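Local coordinates for response regulator receiver (Brucella melitensis biovar Abortus, PDB 4G97), which is a PhyR-type response regulator that probably relays phosphorylation of its receiver domain to a sigma-like domain in stress signalling, at residues Arg53-Tyr57 against Val104-Asn108; Ala92-Arg96 against Ser251-Phe256; Thr140-Glu146 against His164-Ala170. All coordinates share one frame; numbering follows the deposited sequence.

Contact 1: Arg53-Tyr57 against Val104-Asn108; sequences RIGLY and VEGFN
R53 and Y57 of helix 52-64, in the sigma2-like part of the chain, close on E105 and F107 in the turn between helix 94-104 and helix 109-116, within the second sigma-like region, so the contact ties together the two parts of the sigma-factor mimic. G106, with positive phi, marks where the chain leaves helix 94-104, and the turn runs through F107 to N108, the N-cap of the next helix. The R53 side chain stretches toward this turn, with CG anti to the backbone N (chi1 -160°) and the chain extended as far as NE. Its two terminal nitrogens grip one carbonyl oxygen end-on: R53 NH2 lies 2.8 Å and R53 NH1 3.0 Å from E105 O, which sits in the guanidinium plane. The flat of the same guanidinium rests on the F107 ring, with planes only 18° apart and centres separated by 4.1 Å, an off-centre cation-pi stack displaced toward the rim. F107 directs its edge at the face of the Y57 ring, a T-shaped pair with planes at 78°. I54 CG1 meets F107 CE1 at 3.9 Å, and I115 of helix 109-116 also packs on the F107 ring. The polar side of the contact centres on the E105 carboxylate, whose chain is bent so that OE1 swings back to helix 52-64. R53 NH2 forms a salt bridge to E105 OE1 at 3.4 Å, and R16 of helix 11-22 pairs with the same oxygen, so two cations would be expected to stabilise the negative charge. R53 NH2 also donates to Y57 OH at 3.2 Å. That hydroxyl donates in turn to E105 OE1, 2.6 Å from Y57 OH and met from above the carboxylate plane.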
# COMPACT_ATOMS: atom_id res chain seq x y z
N ARG A 53 0.45 -12.92 -14.58
CA ARG A 53 0.35 -12.08 -13.37
C ARG A 53 0.14 -12.93 -12.13
O ARG A 53 0.88 -12.78 -11.16
CB ARG A 53 -0.76 -11.02 -13.49
CG ARG A 53 -0.57 -9.84 -12.51
CD ARG A 53 -1.72 -8.84 -12.45
NE ARG A 53 -1.54 -7.90 -11.34
CZ ARG A 53 -2.51 -7.37 -10.60
NH1 ARG A 53 -3.78 -7.66 -10.87
NH2 ARG A 53 -2.22 -6.54 -9.60
N ILE A 54 -0.86 -13.85 -12.18
CA ILE A 54 -1.18 -14.81 -11.12
C ILE A 54 0.05 -15.66 -10.79
O ILE A 54 0.40 -15.78 -9.62
CB ILE A 54 -2.48 -15.63 -11.43
CG1 ILE A 54 -3.69 -14.68 -11.60
CG2 ILE A 54 -2.77 -16.69 -10.34
CD1 ILE A 54 -4.96 -15.32 -12.25
N GLY A 55 0.71 -16.20 -11.83
CA GLY A 55 1.94 -16.99 -11.69
C GLY A 55 3.08 -16.23 -11.03
O GLY A 55 3.85 -16.79 -10.24
N LEU A 56 3.20 -14.92 -11.35
CA LEU A 56 4.24 -14.09 -10.75
C LEU A 56 3.96 -13.88 -9.25
O LEU A 56 4.87 -14.05 -8.45
CB LEU A 56 4.37 -12.73 -11.48
CG LEU A 56 5.43 -11.74 -10.97
CD1 LEU A 56 6.85 -12.31 -11.08
CD2 LEU A 56 5.37 -10.43 -11.73
N TYR A 57 2.70 -13.54 -8.89
CA TYR A 57 2.30 -13.30 -7.49
C TYR A 57 2.35 -14.58 -6.67
O TYR A 57 2.73 -14.52 -5.49
CB TYR A 57 0.90 -12.71 -7.44
CG TYR A 57 0.85 -11.21 -7.61
CD1 TYR A 57 1.06 -10.62 -8.85
CD2 TYR A 57 0.59 -10.38 -6.52
CE1 TYR A 57 0.98 -9.23 -9.01
CE2 TYR A 57 0.50 -9.00 -6.67
CZ TYR A 57 0.67 -8.43 -7.92
OH TYR A 57 0.56 -7.08 -8.07
N VAL A 104 -6.45 -4.25 -2.75
CA VAL A 104 -5.43 -3.39 -3.37
C VAL A 104 -5.03 -3.87 -4.75
O VAL A 104 -4.90 -3.05 -5.66
CB VAL A 104 -4.19 -3.21 -2.45
CG1 VAL A 104 -3.15 -2.27 -3.08
CG2 VAL A 104 -4.60 -2.73 -1.05
N GLU A 105 -4.76 -5.16 -4.90
CA GLU A 105 -4.22 -5.73 -6.14
C GLU A 105 -5.18 -5.95 -7.32
O GLU A 105 -4.72 -6.17 -8.44
CB GLU A 105 -3.28 -6.92 -5.86
CG GLU A 105 -2.06 -6.54 -5.01
CD GLU A 105 -1.24 -5.37 -5.51
OE1 GLU A 105 -0.86 -5.36 -6.70
OE2 GLU A 105 -1.00 -4.42 -4.72
N GLY A 106 -6.47 -5.84 -7.09
CA GLY A 106 -7.46 -5.99 -8.15
C GLY A 106 -7.75 -7.41 -8.63
O GLY A 106 -8.34 -7.57 -9.71
N PHE A 107 -7.38 -8.43 -7.86
CA PHE A 107 -7.68 -9.83 -8.19
C PHE A 107 -9.06 -10.20 -7.64
O PHE A 107 -9.41 -9.77 -6.54
CB PHE A 107 -6.65 -10.80 -7.56
CG PHE A 107 -5.24 -10.72 -8.11
CD1 PHE A 107 -4.94 -11.21 -9.38
CD2 PHE A 107 -4.20 -10.18 -7.35
CE1 PHE A 107 -3.63 -11.12 -9.90
CE2 PHE A 107 -2.90 -10.07 -7.87
CZ PHE A 107 -2.62 -10.55 -9.14
N ASN A 108 -9.83 -11.03 -8.37
CA ASN A 108 -11.10 -11.51 -7.82
C ASN A 108 -10.70 -12.61 -6.83
O ASN A 108 -9.52 -13.01 -6.81
CB ASN A 108 -12.07 -12.02 -8.90
CG ASN A 108 -11.59 -13.15 -9.79
OD1 ASN A 108 -11.16 -14.22 -9.34
ND2 ASN A 108 -11.77 -12.97 -11.09

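Contact 2: Ala92-Arg96 against Ser251-Phe256; sequences APLPR and SQALFF
A92 and P93 lead into helix 94-104 of the sigma-like domain, and together with R96 they pack on helix 243-265, the C-terminal helix of the receiver's CheY-like fold. The contact is therefore part of the interface between the output and receiver domains. A92, which is poorly ordered, directs its methyl group at this helix: A92 CB lies 3.8 Å from Q252 NE2 and 4.2 Å from F256 CZ. P93, at the N-cap position of helix 94-104, brings its ring against the far end of F255, with P93 CD 3.9 Å from F255 CZ. R96, in the first turn of the helix, carries most of the contact. Its chain runs extended from CG to NE, and R96 CD settles over the middle of the F255 ring, 4.2 Å from the centroid, as a CH-pi contact. Further out, the guanidinium lies offset over the same face, its plane turned 24° from the ring; F255 reaches it because its CG is anti to the backbone N (chi1 175°), which swings the ring toward the sigma-like domain. Two acceptors meet the guanidinium edge near its plane, both through NH1. R96 NH1 donates to Q252 OE1 at 2.9 Å, tilted 32° from the amide's carbonyl plane, and to S251 OG at 2.8 Å. The Q252 amide is itself set in place by NE2, which bonds to the backbone oxygen of A20, while I134 of helix 120-135 packs on both R96 and S251. NH1 is thus held from two successive residues of the receiver helix, and this restrains rotation of the guanidinium. A water completes the polar edge: it accepts from R96 NH2 at 3.3 Å and lies 2.7 Å from S251 OG.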
# COMPACT_ATOMS: atom_id res chain seq x y z
N ALA A 92 3.47 -9.54 6.66
CA ALA A 92 2.18 -9.47 7.37
C ALA A 92 1.43 -10.84 7.28
O ALA A 92 1.76 -11.63 6.40
CB ALA A 92 1.33 -8.35 6.76
N PRO A 93 0.45 -11.13 8.17
CA PRO A 93 -0.23 -12.45 8.10
C PRO A 93 -1.07 -12.74 6.85
O PRO A 93 -1.38 -11.83 6.07
CB PRO A 93 -1.09 -12.48 9.38
CG PRO A 93 -1.32 -11.05 9.71
CD PRO A 93 -0.05 -10.34 9.31
N LEU A 94 -1.46 -14.03 6.69
CA LEU A 94 -2.26 -14.58 5.58
C LEU A 94 -3.60 -13.88 5.33
O LEU A 94 -3.88 -13.62 4.16
CB LEU A 94 -2.43 -16.10 5.71
CG LEU A 94 -2.46 -16.91 4.41
CD1 LEU A 94 -1.05 -17.10 3.84
CD2 LEU A 94 -3.08 -18.28 4.64
N PRO A 95 -4.44 -13.52 6.35
CA PRO A 95 -5.69 -12.80 6.04
C PRO A 95 -5.42 -11.39 5.48
O PRO A 95 -6.16 -10.92 4.63
CB PRO A 95 -6.43 -12.74 7.39
CG PRO A 95 -5.76 -13.75 8.24
CD PRO A 95 -4.33 -13.74 7.80
N ARG A 96 -4.33 -10.75 5.93
CA ARG A 96 -3.92 -9.43 5.42
C ARG A 96 -3.44 -9.55 3.98
O ARG A 96 -3.77 -8.70 3.16
CB ARG A 96 -2.91 -8.74 6.34
CG ARG A 96 -3.59 -8.24 7.60
CD ARG A 96 -2.70 -7.44 8.52
NE ARG A 96 -3.48 -6.89 9.63
CZ ARG A 96 -4.10 -5.72 9.62
NH1 ARG A 96 -4.02 -4.92 8.56
NH2 ARG A 96 -4.80 -5.32 10.68
N SER A 251 -5.23 0.56 7.04
CA SER A 251 -5.12 -0.56 7.97
C SER A 251 -3.67 -1.06 8.06
O SER A 251 -3.15 -1.23 9.17
CB SER A 251 -6.05 -1.69 7.55
OG SER A 251 -5.89 -2.79 8.44
N GLN A 252 -3.01 -1.32 6.91
CA GLN A 252 -1.61 -1.75 6.91
C GLN A 252 -0.71 -0.72 7.56
O GLN A 252 0.15 -1.08 8.36
CB GLN A 252 -1.11 -2.04 5.48
CG GLN A 252 -1.71 -3.27 4.85
CD GLN A 252 -1.42 -4.53 5.60
OE1 GLN A 252 -2.29 -5.08 6.23
NE2 GLN A 252 -0.20 -5.05 5.51
N ALA A 253 -0.87 0.56 7.20
CA ALA A 253 -0.03 1.64 7.73
C ALA A 253 -0.09 1.73 9.26
O ALA A 253 0.94 1.97 9.89
CB ALA A 253 -0.42 2.98 7.11
N LEU A 254 -1.29 1.55 9.85
CA LEU A 254 -1.52 1.58 11.29
C LEU A 254 -1.03 0.28 11.94
O LEU A 254 -0.57 0.32 13.07
CB LEU A 254 -2.99 1.79 11.60
CG LEU A 254 -3.59 3.16 11.28
CD1 LEU A 254 -5.09 3.13 11.45
CD2 LEU A 254 -2.99 4.25 12.17
N PHE A 255 -1.13 -0.87 11.22
CA PHE A 255 -0.63 -2.17 11.67
C PHE A 255 0.90 -2.10 11.88
O PHE A 255 1.38 -2.51 12.94
CB PHE A 255 -1.01 -3.28 10.66
CG PHE A 255 -0.43 -4.65 10.95
CD1 PHE A 255 -1.03 -5.48 11.90
CD2 PHE A 255 0.71 -5.10 10.30
CE1 PHE A 255 -0.48 -6.74 12.20
CE2 PHE A 255 1.27 -6.35 10.61
CZ PHE A 255 0.66 -7.17 11.54
N PHE A 256 1.64 -1.53 10.88
CA PHE A 256 3.10 -1.37 10.99
C PHE A 256 3.50 -0.26 11.92
O PHE A 256 4.53 -0.39 12.57
CB PHE A 256 3.78 -1.21 9.62
CG PHE A 256 3.73 -2.50 8.83
CD1 PHE A 256 4.50 -3.60 9.21
CD2 PHE A 256 2.91 -2.62 7.71
CE1 PHE A 256 4.43 -4.79 8.49
CE2 PHE A 256 2.84 -3.82 7.00
CZ PHE A 256 3.60 -4.89 7.40
O HOH W 1 -6.72 -2.67 11.03

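Contact 3: Thr140-Glu146 against His164-Ala170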
# COMPACT_ATOMS: atom_id res chain seq x y z
N THR A 140 -7.55 7.51 14.30
CA THR A 140 -6.39 8.34 14.02
C THR A 140 -6.79 9.68 13.45
O THR A 140 -7.77 9.79 12.70
CB THR A 140 -5.41 7.54 13.08
OG1 THR A 140 -5.06 6.31 13.71
CG2 THR A 140 -4.13 8.26 12.77
N ARG A 141 -6.02 10.71 13.82
CA ARG A 141 -6.19 12.07 13.32
C ARG A 141 -5.33 12.18 12.05
O ARG A 141 -4.13 11.94 12.09
CB ARG A 141 -5.74 13.12 14.37
CG ARG A 141 -6.67 13.18 15.57
CD ARG A 141 -6.12 14.06 16.67
NE ARG A 141 -6.27 15.48 16.35
CZ ARG A 141 -5.28 16.26 15.96
NH1 ARG A 141 -4.05 15.78 15.83
NH2 ARG A 141 -5.51 17.53 15.68
N LEU A 142 -5.95 12.48 10.92
CA LEU A 142 -5.16 12.55 9.71
C LEU A 142 -5.33 13.80 8.89
O LEU A 142 -6.37 14.44 8.90
CB LEU A 142 -5.28 11.26 8.88
CG LEU A 142 -6.65 10.82 8.45
CD1 LEU A 142 -7.09 11.56 7.19
CD2 LEU A 142 -6.68 9.31 8.22
N MET A 143 -4.28 14.13 8.17
CA MET A 143 -4.30 15.26 7.26
C MET A 143 -4.37 14.72 5.82
O MET A 143 -3.66 13.77 5.46
CB MET A 143 -3.05 16.10 7.48
CG MET A 143 -2.93 17.25 6.52
SD MET A 143 -1.46 18.28 6.72
CE MET A 143 -0.27 17.09 7.16
N ILE A 144 -5.23 15.37 4.99
CA ILE A 144 -5.39 15.08 3.57
C ILE A 144 -4.73 16.20 2.78
O ILE A 144 -5.06 17.35 2.99
CB ILE A 144 -6.88 14.89 3.15
CG1 ILE A 144 -7.51 13.70 3.91
CG2 ILE A 144 -6.99 14.68 1.57
CD1 ILE A 144 -9.02 13.54 3.79
N ILE A 145 -3.79 15.86 1.88
CA ILE A 145 -3.19 16.82 0.95
C ILE A 145 -3.76 16.44 -0.42
O ILE A 145 -3.35 15.44 -1.03
CB ILE A 145 -1.65 16.92 0.93
CG1 ILE A 145 -1.07 17.15 2.36
CG2 ILE A 145 -1.25 18.08 0.00
CD1 ILE A 145 0.39 16.90 2.48
N GLU A 146 -4.78 17.18 -0.86
CA GLU A 146 -5.49 16.91 -2.10
C GLU A 146 -6.19 18.18 -2.61
O GLU A 146 -6.99 18.75 -1.88
CB GLU A 146 -6.50 15.75 -1.90
CG GLU A 146 -7.43 15.49 -3.07
CD GLU A 146 -6.70 15.04 -4.31
OE1 GLU A 146 -6.70 15.79 -5.31
OE2 GLU A 146 -6.06 13.97 -4.25
N HIS A 164 -11.93 7.54 11.82
CA HIS A 164 -10.80 8.45 11.87
C HIS A 164 -11.26 9.89 11.83
O HIS A 164 -12.42 10.17 11.54
CB HIS A 164 -9.77 8.15 10.75
CG HIS A 164 -9.25 6.75 10.77
ND1 HIS A 164 -8.58 6.23 11.86
CD2 HIS A 164 -9.36 5.79 9.82
CE1 HIS A 164 -8.33 4.97 11.57
NE2 HIS A 164 -8.77 4.66 10.34
N GLU A 165 -10.35 10.80 12.15
CA GLU A 165 -10.68 12.21 12.15
C GLU A 165 -9.83 12.96 11.14
O GLU A 165 -8.61 12.88 11.18
CB GLU A 165 -10.49 12.79 13.57
CG GLU A 165 -10.87 14.26 13.67
CD GLU A 165 -10.35 14.98 14.90
OE1 GLU A 165 -9.89 14.30 15.85
OE2 GLU A 165 -10.38 16.23 14.91
N VAL A 166 -10.48 13.71 10.24
CA VAL A 166 -9.77 14.54 9.29
C VAL A 166 -9.54 15.90 9.94
O VAL A 166 -10.51 16.64 10.17
CB VAL A 166 -10.48 14.65 7.92
CG1 VAL A 166 -9.73 15.61 6.99
CG2 VAL A 166 -10.61 13.28 7.27
N VAL A 167 -8.27 16.24 10.21
CA VAL A 167 -7.91 17.49 10.86
C VAL A 167 -8.02 18.68 9.93
O VAL A 167 -8.07 19.82 10.38
CB VAL A 167 -6.56 17.44 11.63
CG1 VAL A 167 -6.55 16.30 12.64
CG2 VAL A 167 -5.36 17.33 10.68
N GLY A 168 -8.01 18.39 8.63
CA GLY A 168 -8.10 19.38 7.56
C GLY A 168 -7.61 18.83 6.23
O GLY A 168 -7.07 17.72 6.15
N ILE A 169 -7.83 19.64 5.18
CA ILE A 169 -7.48 19.35 3.80
C ILE A 169 -6.58 20.46 3.32
O ILE A 169 -7.00 21.62 3.28
CB ILE A 169 -8.75 19.17 2.90
CG1 ILE A 169 -9.59 17.94 3.36
CG2 ILE A 169 -8.36 19.04 1.43
CD1 ILE A 169 -10.96 17.82 2.80
N ALA A 170 -5.34 20.12 2.98
CA ALA A 170 -4.38 21.09 2.44
C ALA A 170 -4.36 20.94 0.90
O ALA A 170 -4.35 19.82 0.40
CB ALA A 170 -3.01 20.82 3.01
O HOH W 2 -8.18 17.39 16.41
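T140 and H164 run side by side where the first two strands of the CheY-like receiver sheet come together, and T140 N donates in the plane of the imidazole to H164 ND1 at 2.9 Å; the far nitrogen, NE2, bonds to Q137. Next along, R141 and E165 also point the same way, but their guanidinium and carboxylate planes stand 78° apart. Their ion pair is long, R141 NE to E165 OE1 3.8 Å, and a water bridges R141 NE and E165 OE2. V167 crosses R141 at about a right angle, laying V167 CG1 over the guanidinium 3.4 Å from R141 NH2, whose stronger partner is E183 of helix 173-183. On the other face of the sheet V166 is wedged between two neighbours: V166 CG2 lies 3.9 Å from L142 CD1 and 3.8 Å from I144 CD1. A beta bulge at V167 shifts the parallel register, so that V166 pairs with L142 but I169 with I144. V159 of helix 149-161, the crossover helix of this beta-alpha-beta unit, covers V166, whereas A176 of helix 173-183 packs on I145 and A170. Strand 165-170 edges the sheet, and strand 187-191, ending at the predicted phosphorylation site D191, flanks 141-145 on its other side.

How the contacts relate
The three contacts follow the protein from its sigma-like half to its receiver. Contacts 1 and 2, with centres about 18 Å apart, meet opposite ends of helix 94-104: contact 2 at its start and contact 1 in the turn after its end. Their segments alternate along the chain. Contact 3 lies in the receiver sheet, its centre about 31 Å from that of contact 1 and across the centre of the chain. Its two strands come in sequence between the two halves of contact 2, and the two contacts touch where L254 of helix 243-265 packs on T140 and H164. That helix thus connects the sheet to the sigma-like domain, a plausible path between phosphorylation and output.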